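Local coordinates for Alpha/beta hydrolase fold-3 domain protein (Sulfolobus islandicus, PDB 5LK6) that probably hydrolyses carboxylic esters and lipids as a thermostable esterase of the alpha/beta hydrolase fold, at residues R61-K66 / L93-T98; K29-L34 / V87-P92. All blocks are in the same frame, centred on the assembly; numbering follows the deposited sequence.

Contact 1 of 2, residues R61-K66 / L93-T98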
loop_
_atom_site.group_PDB
_atom_site.type_symbol
_atom_site.label_atom_id
_atom_site.label_comp_id
_atom_site.label_asym_id
_atom_site.label_seq_id
_atom_site.Cartn_x
_atom_site.Cartn_y
_atom_site.Cartn_z
ATOM N N ARG A 61 -24.856 -10.998 -0.082
ATOM C CA ARG A 61 -24.701 -11.152 -1.514
ATOM C C ARG A 61 -23.339 -11.819 -1.792
ATOM O O ARG A 61 -22.316 -11.395 -1.276
ATOM C CB ARG A 61 -24.833 -9.819 -2.206
ATOM C CG ARG A 61 -24.455 -9.873 -3.676
ATOM C CD ARG A 61 -24.899 -8.615 -4.376
ATOM N NE ARG A 61 -26.344 -8.487 -4.309
ATOM C CZ ARG A 61 -27.032 -7.428 -4.721
ATOM N NH1 ARG A 61 -26.425 -6.322 -5.241
ATOM N NH2 ARG A 61 -28.359 -7.462 -4.589
ATOM N N VAL A 62 -23.371 -12.876 -2.606
ATOM C CA VAL A 62 -22.199 -13.687 -2.940
ATOM C C VAL A 62 -21.708 -13.347 -4.337
ATOM O O VAL A 62 -22.454 -13.388 -5.304
ATOM C CB VAL A 62 -22.511 -15.163 -2.847
ATOM C CG1 VAL A 62 -21.230 -15.972 -2.872
ATOM C CG2 VAL A 62 -23.306 -15.448 -1.569
ATOM N N TYR A 63 -20.455 -12.934 -4.410
ATOM C CA TYR A 63 -19.800 -12.651 -5.687
ATOM C C TYR A 63 -18.732 -13.733 -5.915
ATOM O O TYR A 63 -17.869 -13.998 -5.028
ATOM C CB TYR A 63 -19.120 -11.291 -5.639
ATOM C CG TYR A 63 -19.984 -10.134 -5.246
ATOM C CD1 TYR A 63 -20.270 -9.856 -3.898
ATOM C CD2 TYR A 63 -20.459 -9.279 -6.192
ATOM C CE1 TYR A 63 -21.031 -8.739 -3.533
ATOM C CE2 TYR A 63 -21.240 -8.192 -5.854
ATOM C CZ TYR A 63 -21.521 -7.910 -4.526
ATOM O OH TYR A 63 -22.288 -6.790 -4.248
ATOM N N LEU A 64 -18.804 -14.382 -7.077
ATOM C CA LEU A 64 -17.719 -15.297 -7.483
ATOM C C LEU A 64 -16.902 -14.572 -8.515
ATOM O O LEU A 64 -17.420 -13.716 -9.232
ATOM C CB LEU A 64 -18.231 -16.596 -8.070
ATOM C CG LEU A 64 -19.227 -17.492 -7.322
ATOM C CD1 LEU A 64 -19.600 -18.597 -8.303
ATOM C CD2 LEU A 64 -18.737 -18.103 -6.000
ATOM N N PRO A 65 -15.614 -14.880 -8.584
ATOM C CA PRO A 65 -14.810 -14.349 -9.678
ATOM C C PRO A 65 -14.951 -15.196 -10.957
ATOM O O PRO A 65 -15.596 -16.274 -10.963
ATOM C CB PRO A 65 -13.403 -14.435 -9.135
ATOM C CG PRO A 65 -13.450 -15.626 -8.210
ATOM C CD PRO A 65 -14.848 -15.760 -7.698
ATOM N N LYS A 66 -14.366 -14.669 -12.034
ATOM C CA LYS A 66 -14.322 -15.340 -13.337
ATOM C C LYS A 66 -13.428 -16.549 -13.278
ATOM O O LYS A 66 -13.824 -17.604 -13.711
ATOM C CB LYS A 66 -13.910 -14.370 -14.436
ATOM C CG LYS A 66 -15.113 -13.549 -14.838
ATOM C CD LYS A 66 -14.875 -12.584 -15.967
ATOM C CE LYS A 66 -16.203 -12.356 -16.690
ATOM N NZ LYS A 66 -16.299 -11.015 -17.330
ATOM N N LEU A 93 -17.829 -1.582 -4.962
ATOM C CA LEU A 93 -16.592 -1.891 -4.275
ATOM C C LEU A 93 -16.383 -3.400 -4.141
ATOM O O LEU A 93 -15.265 -3.880 -4.289
ATOM C CB LEU A 93 -16.596 -1.213 -2.906
ATOM C CG LEU A 93 -15.427 -1.485 -1.974
ATOM C CD1 LEU A 93 -14.109 -1.070 -2.578
ATOM C CD2 LEU A 93 -15.678 -0.740 -0.672
ATOM N N CYS A 94 -17.447 -4.131 -3.819
ATOM C CA CYS A 94 -17.307 -5.536 -3.508
ATOM C C CYS A 94 -16.973 -6.261 -4.774
ATOM O O CYS A 94 -16.181 -7.176 -4.754
ATOM C CB CYS A 94 -18.561 -6.125 -2.900
ATOM S SG CYS A 94 -18.718 -5.740 -1.148
ATOM N N ARG A 95 -17.561 -5.813 -5.875
ATOM C CA ARG A 95 -17.207 -6.344 -7.201
ATOM C C ARG A 95 -15.758 -6.147 -7.500
ATOM O O ARG A 95 -15.125 -7.055 -7.961
ATOM C CB ARG A 95 -18.028 -5.685 -8.319
ATOM C CG ARG A 95 -19.436 -6.250 -8.454
ATOM C CD ARG A 95 -20.263 -5.352 -9.367
ATOM N NE ARG A 95 -21.566 -5.978 -9.587
ATOM C CZ ARG A 95 -21.809 -6.987 -10.428
ATOM N NH1 ARG A 95 -20.870 -7.507 -11.212
ATOM N NH2 ARG A 95 -23.028 -7.478 -10.469
ATOM N N ALA A 96 -15.252 -4.943 -7.228
ATOM C CA ALA A 96 -13.868 -4.577 -7.491
ATOM C C ALA A 96 -12.903 -5.354 -6.622
ATOM O O ALA A 96 -11.844 -5.757 -7.085
ATOM C CB ALA A 96 -13.656 -3.088 -7.309
ATOM N N ILE A 97 -13.259 -5.580 -5.367
ATOM C CA ILE A 97 -12.426 -6.463 -4.543
ATOM C C ILE A 97 -12.399 -7.892 -5.108
ATOM O O ILE A 97 -11.338 -8.506 -5.203
ATOM C CB ILE A 97 -12.913 -6.432 -3.103
ATOM C CG1 ILE A 97 -12.588 -5.053 -2.556
ATOM C CG2 ILE A 97 -12.299 -7.541 -2.279
ATOM C CD1 ILE A 97 -13.270 -4.777 -1.256
ATOM N N THR A 98 -13.576 -8.376 -5.513
ATOM C CA THR A 98 -13.754 -9.721 -6.047
ATOM C C THR A 98 -12.813 -9.964 -7.211
ATOM O O THR A 98 -12.021 -10.891 -7.183
ATOM C CB THR A 98 -15.221 -9.991 -6.460
ATOM O OG1 THR A 98 -16.063 -9.745 -5.339
ATOM C CG2 THR A 98 -15.438 -11.476 -6.851
#

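Contact 2 of 2, residues K29-L34 / V87-P92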
loop_
_atom_site.group_PDB
_atom_site.type_symbol
_atom_site.label_atom_id
_atom_site.label_comp_id
_atom_site.label_asym_id
_atom_site.label_seq_id
_atom_site.Cartn_x
_atom_site.Cartn_y
_atom_site.Cartn_z
ATOM N N LYS A 29 -30.046 7.705 1.355
ATOM C CA LYS A 29 -30.258 7.912 -0.061
ATOM C C LYS A 29 -29.009 8.613 -0.607
ATOM O O LYS A 29 -28.400 8.136 -1.601
ATOM C CB LYS A 29 -31.637 8.581 -0.396
ATOM C CG LYS A 29 -31.841 9.218 -1.809
ATOM C CD LYS A 29 -33.136 8.837 -2.615
ATOM C CE LYS A 29 -34.487 9.316 -2.046
ATOM N NZ LYS A 29 -34.956 10.605 -2.643
ATOM N N ILE A 30 -28.577 9.683 0.051
ATOM C CA ILE A 30 -27.410 10.432 -0.446
ATOM C C ILE A 30 -26.141 9.539 -0.544
ATOM O O ILE A 30 -25.421 9.624 -1.551
ATOM C CB ILE A 30 -27.145 11.711 0.372
ATOM C CG1 ILE A 30 -28.275 12.699 0.115
ATOM C CG2 ILE A 30 -25.786 12.325 0.004
ATOM C CD1 ILE A 30 -28.266 13.881 1.056
ATOM N N PHE A 31 -25.897 8.659 0.446
ATOM C CA PHE A 31 -24.721 7.813 0.360
ATOM C C PHE A 31 -24.864 6.752 -0.752
ATOM O O PHE A 31 -23.893 6.513 -1.464
ATOM C CB PHE A 31 -24.356 7.185 1.702
ATOM C CG PHE A 31 -23.250 6.195 1.608
ATOM C CD1 PHE A 31 -21.926 6.625 1.609
ATOM C CD2 PHE A 31 -23.532 4.853 1.417
ATOM C CE1 PHE A 31 -20.893 5.730 1.450
ATOM C CE2 PHE A 31 -22.515 3.943 1.235
ATOM C CZ PHE A 31 -21.194 4.386 1.271
ATOM N N ARG A 32 -26.039 6.108 -0.860
ATOM C CA ARG A 32 -26.401 5.246 -2.024
ATOM C C ARG A 32 -26.071 5.895 -3.360
ATOM O O ARG A 32 -25.491 5.209 -4.182
ATOM C CB ARG A 32 -27.901 4.891 -2.095
ATOM C CG ARG A 32 -28.328 3.549 -1.558
ATOM C CD ARG A 32 -29.529 2.966 -2.314
ATOM N NE ARG A 32 -29.959 1.720 -1.651
ATOM C CZ ARG A 32 -30.361 0.561 -2.231
ATOM N NH1 ARG A 32 -30.414 0.386 -3.574
ATOM N NH2 ARG A 32 -30.717 -0.459 -1.422
ATOM N N GLN A 33 -26.466 7.165 -3.568
ATOM C CA GLN A 33 -26.224 7.868 -4.822
ATOM C C GLN A 33 -24.752 8.074 -5.066
ATOM O O GLN A 33 -24.289 7.835 -6.166
ATOM C CB GLN A 33 -26.820 9.263 -4.848
ATOM C CG GLN A 33 -28.260 9.360 -5.310
ATOM C CD GLN A 33 -29.066 10.584 -4.726
ATOM O OE1 GLN A 33 -28.531 11.555 -4.094
ATOM N NE2 GLN A 33 -30.381 10.505 -4.918
ATOM N N LEU A 34 -24.023 8.581 -4.065
ATOM C CA LEU A 34 -22.576 8.800 -4.219
ATOM C C LEU A 34 -21.776 7.517 -4.540
ATOM O O LEU A 34 -20.831 7.569 -5.315
ATOM C CB LEU A 34 -21.985 9.486 -2.985
ATOM C CG LEU A 34 -22.480 10.920 -2.755
ATOM C CD1 LEU A 34 -21.804 11.464 -1.496
ATOM C CD2 LEU A 34 -22.273 11.852 -3.954
ATOM N N VAL A 87 -25.596 -3.694 1.200
ATOM C CA VAL A 87 -25.135 -4.505 0.082
ATOM C C VAL A 87 -25.262 -3.802 -1.264
ATOM O O VAL A 87 -24.330 -3.836 -2.042
ATOM C CB VAL A 87 -25.829 -5.860 0.117
ATOM C CG1 VAL A 87 -25.709 -6.614 -1.194
ATOM C CG2 VAL A 87 -25.207 -6.689 1.220
ATOM N N GLU A 88 -26.378 -3.137 -1.524
ATOM C CA GLU A 88 -26.600 -2.537 -2.834
ATOM C C GLU A 88 -25.605 -1.408 -3.047
ATOM O O GLU A 88 -24.880 -1.401 -4.038
ATOM C CB GLU A 88 -28.076 -2.113 -3.063
ATOM C CG GLU A 88 -29.057 -3.243 -3.471
ATOM C CD GLU A 88 -28.888 -3.834 -4.956
ATOM O OE1 GLU A 88 -27.835 -3.651 -5.716
ATOM O OE2 GLU A 88 -29.849 -4.555 -5.386
ATOM N N SER A 89 -25.520 -0.488 -2.094
ATOM C CA SER A 89 -24.568 0.631 -2.172
ATOM C C SER A 89 -23.101 0.182 -2.239
ATOM O O SER A 89 -22.305 0.869 -2.854
ATOM C CB SER A 89 -24.736 1.602 -0.991
ATOM O OG SER A 89 -24.459 1.021 0.300
ATOM N N TYR A 90 -22.762 -0.956 -1.640
ATOM C CA TYR A 90 -21.387 -1.461 -1.629
ATOM C C TYR A 90 -21.012 -2.376 -2.802
ATOM O O TYR A 90 -19.880 -2.922 -2.874
ATOM C CB TYR A 90 -21.076 -2.120 -0.269
ATOM C CG TYR A 90 -20.479 -1.080 0.685
ATOM C CD1 TYR A 90 -21.236 0.001 1.139
ATOM C CD2 TYR A 90 -19.170 -1.135 1.054
ATOM C CE1 TYR A 90 -20.692 0.954 1.964
ATOM C CE2 TYR A 90 -18.624 -0.181 1.881
ATOM C CZ TYR A 90 -19.398 0.858 2.328
ATOM O OH TYR A 90 -18.822 1.782 3.143
ATOM N N ASP A 91 -21.940 -2.502 -3.742
ATOM C CA ASP A 91 -21.841 -3.486 -4.757
ATOM C C ASP A 91 -20.656 -3.162 -5.732
ATOM O O ASP A 91 -19.885 -4.065 -6.069
ATOM C CB ASP A 91 -23.223 -3.636 -5.444
ATOM C CG ASP A 91 -23.251 -4.745 -6.538
ATOM O OD1 ASP A 91 -23.511 -5.943 -6.205
ATOM O OD2 ASP A 91 -22.998 -4.345 -7.719
ATOM N N PRO A 92 -20.497 -1.891 -6.141
ATOM C CA PRO A 92 -19.302 -1.578 -6.912
ATOM C C PRO A 92 -17.955 -1.902 -6.232
ATOM O O PRO A 92 -17.047 -2.467 -6.863
ATOM C CB PRO A 92 -19.427 -0.076 -7.170
ATOM C CG PRO A 92 -20.886 0.166 -7.189
ATOM C CD PRO A 92 -21.414 -0.743 -6.104
#

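Contact 1 of 2, residues R61-K66 / L93-T98
Tyr63, at the end of strand 57-63, packs its side chain on Cys94, Arg95 and Thr98 of helix 91-101, a strand-on-helix packing within the alpha/beta hydrolase fold, where helices cover the faces of a central sheet. Over the short segments the strand and helix axes come within 9.6 Å and run roughly the same way, 32° apart.

Most of the contact is apolar and gathers round the tyrosine. With chi1 at -54° its CG stands anti to the carbonyl carbon, and the ring reaches back toward the start of the helix, as far as Cys94 and Arg95. Tyr63 CE1 meets Cys94 CB at 3.7 Å, while Cys94 SG lies 5.4 Å from the ring centroid in an oblique sulfur-aromatic contact. On the CE2 side the aliphatic part of Arg95 crosses the tyrosine at about a right angle, its CG 3.7 Å from Tyr63 CE2; the guanidinium plane stands 83° from the ring. Farther along, the methyl CG2 of Thr98 packs against the backbone of Leu64 and Pro65, 3.8 Å from Pro65 N.

The polar ends of Tyr63 and Arg95 find their partners outside the two segments. Asp91 takes the Tyr63 hydroxyl in a hydrogen bond and the Arg95 NE in a salt bridge, and Arg95 NH1 also reaches the carbonyl of Val41.

Within the helix, Cys94 O is gripped twice, by Thr98 N and by Thr98 OG1 from opposite faces of its carbonyl plane. The hydroxyl bond, 2.6 Å from Thr98 OG1 to Cys94 O, fixes the threonine's rotation and sets that same OG1 3.4 Å from Tyr63 CB.

Contact 2 of 2, residues K29-L34 / V87-P92
Phe31 and Tyr90 meet rim to rim at the buried side of this contact, between helix 24-36 and the turn that leads into helix 91-101. Neither ring lies over the other's face: the centroids are 5.8 Å apart, the planes 31°, and Phe31 CZ comes to 3.5 Å from Tyr90 CE1. With CG anti to the backbone N (chi1 173°) the phenylalanine ring is carried out to Tyr90 and Ser89. Ser89 completes this tight part, its OG in the plane of the Phe31 ring at the edge, 3.6 Å from CE2. That hydroxyl is hydrogen-bonded to Asp86. An alanine in place of Phe31 would probably open a gap here, leaving this edge of the tyrosine without the phenylalanine rim and Ser89 OG without the ring edge it packs on.

The other side carries charge and faces solvent, Arg32 being exposed and Glu88 partly so. Arg32 bends at chi2 and brings one face of its guanidinium over the aliphatic part of Glu88, with NH1 3.5 Å from Glu88 CB. The carboxylate leads away, so Arg32 NH1 and Glu88 OE1 stay 5.2 Å apart and form no salt bridge. Each charge has its mate outside the pair: Arg32 with Asp86, Glu88 with Arg61.

A type I beta turn runs from Glu88 to Asp91. The Tyr90 hydroxyl bonds to Asp150, the residue before Ser151 in what is probably the GxSxG nucleophile elbow, and its ring meets His78. The contact thus sets helix 24-36 against the turn just before helix 91-101, as far as its N-cap Tyr90, which reaches toward the end of strand 144-150.

How the contacts relate
From the N terminus the chain first supplies helix 24-36, one half of contact 2, then passes through strand 46-52 to strand 57-63, which opens contact 1. After strand 72-77 it reaches residues 87-92, closing the loop of contact 2, and runs straight on into residues 93-98, closing that of contact 1. The segments alternate, so the two loops cross, and both end on one continuous piece of chain at helix 91-101. The turn before this helix is tied to helix 24-36, and the helix itself to strand 57-63. The contacts also touch directly: Arg61 CB packs on Val87 CG1, 3.5 Å away.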